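PDB 5OCM: NAD_Gly3P_dh, NAD-dependent glycerol-3-phosphate dehydrogenase from Streptosporangium roseum, which is an imine reductase that binds NADP(H) and probably reduces imines to amines, a member of the family related to beta-hydroxyacid dehydrogenases. Local coordinates for residues Leu23-Ala28 with Leu149-Ala154; His186-Leu191 with Thr199-Phe204; Ala220-Val223 with Tyr228-Leu231. All coordinates share one frame; numbering follows the deposited sequence.

Interaction 1 (Leu23-Ala28 with Leu149-Ala154)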
loop_
_atom_site.group_PDB
_atom_site.type_symbol
_atom_site.label_atom_id
_atom_site.label_comp_id
_atom_site.label_asym_id
_atom_site.label_seq_id
_atom_site.Cartn_x
_atom_site.Cartn_y
_atom_site.Cartn_z
ATOM N N LEU A 23 27.494 -12.883 9.639
ATOM C CA LEU A 23 28.769 -12.495 10.222
ATOM C C LEU A 23 28.583 -11.554 11.419
ATOM O O LEU A 23 29.248 -11.731 12.462
ATOM C CB LEU A 23 29.656 -11.831 9.185
ATOM C CG LEU A 23 30.221 -12.744 8.097
ATOM C CD1 LEU A 23 30.733 -11.900 6.957
ATOM C CD2 LEU A 23 31.332 -13.633 8.694
ATOM N N LYS A 24 27.665 -10.599 11.297
ATOM C CA LYS A 24 27.346 -9.656 12.396
ATOM C C LYS A 24 26.905 -10.334 13.650
ATOM O O LYS A 24 27.197 -9.870 14.767
ATOM C CB LYS A 24 26.279 -8.654 11.921
ATOM C CG LYS A 24 25.713 -7.735 13.002
ATOM C CD LYS A 24 24.764 -6.658 12.422
ATOM C CE LYS A 24 23.405 -7.231 12.045
ATOM N NZ LYS A 24 22.621 -7.913 13.197
ATOM N N ASP A 25 26.188 -11.450 13.515
ATOM C CA ASP A 25 25.738 -12.210 14.667
ATOM C C ASP A 25 26.693 -13.278 15.147
ATOM O O ASP A 25 26.327 -14.096 15.983
ATOM C CB ASP A 25 24.363 -12.789 14.435
ATOM C CG ASP A 25 23.245 -11.753 14.707
ATOM O OD1 ASP A 25 23.521 -10.533 15.012
ATOM O OD2 ASP A 25 22.092 -12.197 14.606
ATOM N N GLY A 26 27.901 -13.268 14.619
ATOM C CA GLY A 26 28.977 -14.085 15.166
ATOM C C GLY A 26 29.062 -15.438 14.525
ATOM O O GLY A 26 29.823 -16.252 14.986
ATOM N N HIS A 27 28.280 -15.724 13.493
ATOM C CA HIS A 27 28.343 -17.065 12.865
ATOM C C HIS A 27 29.568 -17.170 11.945
ATOM O O HIS A 27 29.841 -16.270 11.150
ATOM C CB HIS A 27 27.091 -17.359 12.050
ATOM C CG HIS A 27 25.848 -17.315 12.859
ATOM N ND1 HIS A 27 25.518 -18.298 13.766
ATOM C CD2 HIS A 27 24.853 -16.394 12.910
ATOM C CE1 HIS A 27 24.375 -17.967 14.361
ATOM N NE2 HIS A 27 23.958 -16.813 13.858
ATOM N N ALA A 28 30.298 -18.271 12.032
ATOM C CA ALA A 28 31.329 -18.563 11.056
ATOM C C ALA A 28 30.676 -18.806 9.704
ATOM O O ALA A 28 29.807 -19.684 9.603
ATOM C CB ALA A 28 32.161 -19.762 11.485
ATOM N N LEU A 149 18.788 -18.808 11.559
ATOM C CA LEU A 149 18.012 -18.066 10.555
ATOM C C LEU A 149 17.571 -16.702 11.081
ATOM O O LEU A 149 17.513 -15.735 10.307
ATOM C CB LEU A 149 16.788 -18.855 10.101
ATOM C CG LEU A 149 17.225 -20.099 9.277
ATOM C CD1 LEU A 149 16.055 -21.063 9.074
ATOM C CD2 LEU A 149 17.942 -19.780 7.968
ATOM N N ARG A 150 17.297 -16.617 12.381
ATOM C CA ARG A 150 16.896 -15.332 12.986
ATOM C C ARG A 150 17.940 -14.234 12.874
ATOM O O ARG A 150 17.599 -13.039 13.010
ATOM C CB ARG A 150 16.436 -15.487 14.459
ATOM C CG ARG A 150 15.020 -16.053 14.566
ATOM C CD ARG A 150 14.509 -16.362 15.991
ATOM N NE ARG A 150 14.517 -15.080 16.716
ATOM C CZ ARG A 150 13.582 -14.105 16.599
ATOM N NH1 ARG A 150 12.477 -14.257 15.853
ATOM N NH2 ARG A 150 13.772 -12.957 17.260
ATOM N N SER A 151 19.199 -14.555 12.570
ATOM C CA SER A 151 20.180 -13.527 12.272
ATOM C C SER A 151 19.786 -12.618 11.127
ATOM O O SER A 151 20.236 -11.478 11.047
ATOM C CB SER A 151 21.551 -14.150 11.944
ATOM O OG SER A 151 22.049 -14.776 13.117
ATOM N N LEU A 152 18.984 -13.154 10.207
ATOM C CA LEU A 152 18.541 -12.396 9.027
ATOM C C LEU A 152 17.410 -11.430 9.361
ATOM O O LEU A 152 17.190 -10.460 8.641
ATOM C CB LEU A 152 18.120 -13.316 7.925
ATOM C CG LEU A 152 19.139 -14.371 7.505
ATOM C CD1 LEU A 152 18.585 -15.270 6.423
ATOM C CD2 LEU A 152 20.451 -13.710 7.060
ATOM N N GLY A 153 16.720 -11.666 10.460
ATOM C CA GLY A 153 15.591 -10.827 10.865
ATOM C C GLY A 153 14.739 -11.402 11.950
ATOM O O GLY A 153 14.428 -12.598 11.945
ATOM N N ALA A 154 14.318 -10.538 12.858
ATOM C CA ALA A 154 13.437 -10.991 13.940
ATOM C C ALA A 154 12.055 -11.369 13.447
ATOM O O ALA A 154 11.358 -12.072 14.120
ATOM C CB ALA A 154 13.310 -9.934 15.055
#
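In the Rossmann-type nucleotide-binding domain, the turn that ends helix 13-24 is tied by Asp25 and His27 to Ser151, which lies in the short 3-10 segment leading from helix 139-149 to strand 155-160. Ser151 OG is the hub. It donates to Asp25 OD2 at 3.0 Å, meeting that oxygen on its anti side and 16° out of the carboxylate plane, and it accepts from His27 NE2 at 2.9 Å, with the serine oxygen at the imidazole edge, close to the ring plane. Two bonds thus grip this buried hydroxyl, one given and one taken, beside a weak bond to Thr148 O, and Ser151 chi1 of -66°, with OG beside the backbone N, turns the oxygen to both partners. The other carboxylate oxygen, Asp25 OD1, forms a salt bridge with Lys24 NZ at 3.3 Å, its hydrogen bond weak. Lys24 NZ in turn bonds to Gly127 O. The contact is structural and lies away from the annotated sites. The backbone that presents Asp25 and His27 is a Schellman motif with Gly26 at C-prime, its N bonded to Leu23 O and His27 N to Phe22 O, a classic helix C-terminal cap.

Interaction 2 (His186-Leu191 with Thr199-Phe204)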
loop_
_atom_site.group_PDB
_atom_site.type_symbol
_atom_site.label_atom_id
_atom_site.label_comp_id
_atom_site.label_asym_id
_atom_site.label_seq_id
_atom_site.Cartn_x
_atom_site.Cartn_y
_atom_site.Cartn_z
ATOM N N HIS A 186 2.785 7.777 -9.002
ATOM C CA HIS A 186 1.780 8.593 -9.725
ATOM C C HIS A 186 1.371 9.806 -8.911
ATOM O O HIS A 186 1.305 10.952 -9.432
ATOM C CB HIS A 186 0.586 7.694 -10.095
ATOM C CG HIS A 186 -0.596 8.413 -10.687
ATOM N ND1 HIS A 186 -0.491 9.508 -11.512
ATOM C CD2 HIS A 186 -1.903 8.163 -10.594
ATOM C CE1 HIS A 186 -1.707 9.913 -11.862
ATOM N NE2 HIS A 186 -2.578 9.116 -11.314
ATOM N N GLY A 187 1.113 9.598 -7.622
ATOM C CA GLY A 187 0.759 10.706 -6.734
ATOM C C GLY A 187 1.831 11.741 -6.626
ATOM O O GLY A 187 1.539 12.953 -6.638
ATOM N N ALA A 188 3.084 11.294 -6.514
ATOM C CA ALA A 188 4.204 12.220 -6.491
ATOM C C ALA A 188 4.293 13.028 -7.800
ATOM O O ALA A 188 4.549 14.239 -7.751
ATOM C CB ALA A 188 5.487 11.450 -6.281
ATOM N N ALA A 189 4.081 12.372 -8.935
ATOM C CA ALA A 189 4.105 13.068 -10.226
ATOM C C ALA A 189 3.008 14.150 -10.268
ATOM O O ALA A 189 3.228 15.290 -10.721
ATOM C CB ALA A 189 3.932 12.095 -11.360
ATOM N N LEU A 190 1.812 13.769 -9.807
ATOM C CA LEU A 190 0.678 14.716 -9.771
ATOM C C LEU A 190 0.968 15.886 -8.868
ATOM O O LEU A 190 0.827 17.059 -9.283
ATOM C CB LEU A 190 -0.586 13.974 -9.294
ATOM C CG LEU A 190 -1.865 14.820 -9.193
ATOM C CD1 LEU A 190 -2.216 15.527 -10.496
ATOM C CD2 LEU A 190 -3.050 13.933 -8.845
ATOM N N LEU A 191 1.463 15.616 -7.658
ATOM C CA LEU A 191 1.789 16.682 -6.745
ATOM C C LEU A 191 2.955 17.551 -7.189
ATOM O O LEU A 191 2.957 18.775 -6.888
ATOM C CB LEU A 191 2.038 16.134 -5.327
ATOM C CG LEU A 191 0.656 15.894 -4.659
ATOM C CD1 LEU A 191 0.810 14.920 -3.579
ATOM C CD2 LEU A 191 0.066 17.213 -4.109
ATOM N N THR A 199 9.377 14.208 -1.295
ATOM C CA THR A 199 9.697 14.094 0.121
ATOM C C THR A 199 8.731 14.828 1.041
ATOM O O THR A 199 8.581 14.456 2.200
ATOM C CB THR A 199 11.151 14.531 0.440
ATOM O OG1 THR A 199 11.369 15.820 -0.143
ATOM C CG2 THR A 199 12.142 13.506 -0.145
ATOM N N THR A 200 8.073 15.864 0.545
ATOM C CA THR A 200 6.963 16.510 1.263
ATOM C C THR A 200 5.720 15.625 1.310
ATOM O O THR A 200 5.087 15.522 2.382
ATOM C CB THR A 200 6.634 17.879 0.642
ATOM O OG1 THR A 200 7.828 18.673 0.670
ATOM C CG2 THR A 200 5.528 18.592 1.402
ATOM N N PHE A 201 5.400 15.007 0.190
ATOM C CA PHE A 201 4.254 14.103 0.062
ATOM C C PHE A 201 4.418 12.817 0.867
ATOM O O PHE A 201 3.452 12.316 1.439
ATOM C CB PHE A 201 4.029 13.816 -1.418
ATOM C CG PHE A 201 2.887 12.854 -1.709
ATOM C CD1 PHE A 201 1.643 13.062 -1.146
ATOM C CD2 PHE A 201 3.061 11.812 -2.600
ATOM C CE1 PHE A 201 0.567 12.209 -1.457
ATOM C CE2 PHE A 201 2.019 10.955 -2.917
ATOM C CZ PHE A 201 0.748 11.143 -2.353
ATOM N N ALA A 202 5.637 12.271 0.899
ATOM C CA ALA A 202 5.859 10.930 1.482
ATOM C C ALA A 202 5.285 10.693 2.865
ATOM O O ALA A 202 4.645 9.656 3.104
ATOM C CB ALA A 202 7.323 10.516 1.411
ATOM N N PRO A 203 5.492 11.625 3.823
ATOM C CA PRO A 203 4.936 11.344 5.165
ATOM C C PRO A 203 3.404 11.275 5.190
ATOM O O PRO A 203 2.826 10.496 5.975
ATOM C CB PRO A 203 5.429 12.520 6.023
ATOM C CG PRO A 203 6.563 13.084 5.278
ATOM C CD PRO A 203 6.418 12.774 3.823
ATOM N N PHE A 204 2.761 12.042 4.316
ATOM C CA PHE A 204 1.286 11.945 4.147
ATOM C C PHE A 204 0.921 10.566 3.561
ATOM O O PHE A 204 0.022 9.888 4.065
ATOM C CB PHE A 204 0.767 13.064 3.250
ATOM C CG PHE A 204 0.919 14.430 3.833
ATOM C CD1 PHE A 204 -0.068 14.953 4.689
ATOM C CD2 PHE A 204 2.025 15.205 3.568
ATOM C CE1 PHE A 204 0.085 16.216 5.271
ATOM C CE2 PHE A 204 2.171 16.480 4.166
ATOM C CZ PHE A 204 1.209 16.973 5.002
#
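Helices 165-192 and 198-225 meet here through segments whose axes approach to 9.9 Å and whose N-to-C directions lie 131° apart, with the backbones nearest at Ala188 and Phe201. Phe201 reaches across to helix 165-192. With CG anti to the backbone N (chi1 178°), its ring extends toward that helix and settles between Gly187, Ala188 and Leu191. Leu191 sends its CD1 methyl over one face of the ring in a CH-pi contact, the two side chains crossing at about a right angle; the methyl is modelled too close to the ring, and its exact distance is doubtful. Elsewhere on the ring, Phe201 CE2 comes obliquely to the backbone, 3.8 Å from Gly187 C and 3.8 Å from Ala188 N, while Ala188 CB lies 4.4 Å from Phe201 CD2. The missing side chain at Gly187 matters, since a beta carbon there would collide with Phe201 CE2. Phe184 meets the Phe201 ring with nearly parallel planes, and Leu168 and Leu173 of the second subunit pack against Leu191 and Phe201 respectively, so that the contact forms part of the subunit interface. All four touching residues are buried. No hydrogen bond or charge joins the two segments, which implies that the helices are held together here by shape and apolar burial.

Interaction 3 (Ala220-Val223 with Tyr228-Leu231)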
loop_
_atom_site.group_PDB
_atom_site.type_symbol
_atom_site.label_atom_id
_atom_site.label_comp_id
_atom_site.label_asym_id
_atom_site.label_seq_id
_atom_site.Cartn_x
_atom_site.Cartn_y
_atom_site.Cartn_z
ATOM N N ALA A 220 -10.765 -8.168 4.536
ATOM C CA ALA A 220 -10.414 -9.585 4.533
ATOM C C ALA A 220 -11.513 -10.414 5.194
ATOM O O ALA A 220 -11.858 -11.519 4.757
ATOM C CB ALA A 220 -9.095 -9.790 5.252
ATOM N N GLY A 221 -12.074 -9.921 6.280
ATOM C CA GLY A 221 -13.176 -10.596 6.950
ATOM C C GLY A 221 -14.383 -10.720 6.029
ATOM O O GLY A 221 -15.022 -11.767 5.951
ATOM N N GLN A 222 -14.694 -9.647 5.307
ATOM C CA GLN A 222 -15.784 -9.692 4.359
ATOM C C GLN A 222 -15.536 -10.697 3.224
ATOM O O GLN A 222 -16.443 -11.433 2.870
ATOM C CB GLN A 222 -16.079 -8.297 3.803
ATOM C CG GLN A 222 -16.565 -7.301 4.854
ATOM C CD GLN A 222 -17.195 -6.044 4.204
ATOM O OE1 GLN A 222 -17.005 -5.791 3.024
ATOM N NE2 GLN A 222 -18.031 -5.334 4.939
ATOM N N VAL A 223 -14.310 -10.751 2.722
ATOM C CA VAL A 223 -13.921 -11.760 1.719
ATOM C C VAL A 223 -14.171 -13.154 2.255
ATOM O O VAL A 223 -14.770 -13.987 1.541
ATOM C CB VAL A 223 -12.485 -11.587 1.249
ATOM C CG1 VAL A 223 -12.040 -12.773 0.437
ATOM C CG2 VAL A 223 -12.301 -10.304 0.440
ATOM N N TYR A 228 -20.502 -8.349 1.626
ATOM C CA TYR A 228 -19.767 -7.124 1.460
ATOM C C TYR A 228 -20.610 -5.881 1.736
ATOM O O TYR A 228 -20.708 -5.012 0.875
ATOM C CB TYR A 228 -19.248 -7.094 -0.000
ATOM C CG TYR A 228 -18.669 -8.415 -0.476
ATOM C CD1 TYR A 228 -17.453 -8.853 -0.013
ATOM C CD2 TYR A 228 -19.316 -9.186 -1.412
ATOM C CE1 TYR A 228 -16.899 -10.069 -0.480
ATOM C CE2 TYR A 228 -18.790 -10.398 -1.852
ATOM C CZ TYR A 228 -17.593 -10.833 -1.365
ATOM O OH TYR A 228 -17.034 -12.015 -1.773
ATOM N N PRO A 229 -21.154 -5.746 2.951
ATOM C CA PRO A 229 -21.928 -4.517 3.219
ATOM C C PRO A 229 -21.024 -3.282 3.215
ATOM O O PRO A 229 -19.900 -3.346 3.638
ATOM C CB PRO A 229 -22.532 -4.776 4.619
ATOM C CG PRO A 229 -21.522 -5.645 5.278
ATOM C CD PRO A 229 -21.076 -6.596 4.131
ATOM N N ALA A 230 -21.566 -2.162 2.757
ATOM C CA ALA A 230 -20.841 -0.899 2.697
ATOM C C ALA A 230 -20.909 -0.202 4.034
ATOM O O ALA A 230 -21.724 0.679 4.230
ATOM C CB ALA A 230 -21.398 -0.037 1.585
ATOM N N LEU A 231 -20.079 -0.641 4.970
ATOM C CA LEU A 231 -20.057 -0.082 6.303
ATOM C C LEU A 231 -19.368 1.285 6.354
ATOM O O LEU A 231 -19.641 2.078 7.208
ATOM C CB LEU A 231 -19.433 -1.010 7.304
ATOM C CG LEU A 231 -20.269 -2.334 7.390
ATOM C CD1 LEU A 231 -19.511 -3.378 8.215
ATOM C CD2 LEU A 231 -21.675 -2.114 7.939
HETATM O O HOH W 1 -15.325 -13.908 -1.099
#
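Gln222 and Val223, near the end of helix 198-225 in the C-terminal domain, meet Tyr228 and Pro229 of the loop leading to helix 235-252; that loop holds an inverse gamma turn centred on Ala230. The direct hydrogen bond runs from Gln222 NE2 to Pro229 O, 3.0 Å long and nearly straight at 166°. It meets a lone pair in the carbonyl plane, and the oxygen lies close to the amide plane of Gln222. A chain extended beyond CG carries the amide out to the loop. Further along, Leu231 O accepts a bond from Gln124 NE2 of the second subunit. Van der Waals contacts flank the amide: Gln222 OE1 rests 3.4 Å from Tyr228 CA, Gln222 NE2 also comes within 3.4 Å of Pro229 CD, and Leu231 CD1 approaches the same nitrogen. Replacing Gln222 with an alanine would probably leave Pro229 O without this donor and open a gap beside the proline ring. Packing of the aromatic ring comes next, with Val223 CA near the edge of Tyr228, 4.1 Å from CE1; Ile283 touches both residues. Solvent supplies the last link: one water donates to Val223 O at 2.7 Å and is hydrogen-bonded to Tyr228 OH at 2.6 Å, lying at the edge of the tyrosine ring.

How the interactions relate
Interaction 1 belongs to the Rossmann-type domain, whereas interactions 2 and 3 lie in the C-terminal domain, and the three follow one another along the chain without touching. Helix 198-225 serves both later contacts, one near its start and one near its end, with centres about 30 Å apart; each also adjoins the second subunit. Interactions 1 and 3 are on opposite sides of the chain's centre, about 41 Å between centres. Interaction 3 comes nearest to a site: the Leu231 side chain is about 5 Å from that of Asp232, an NADP(+)-binding residue, and about 9 Å from a bound cofactor. In interaction 2, the Phe201 side chain is about 13 Å from a bound trifluoroacetophenone hydrate.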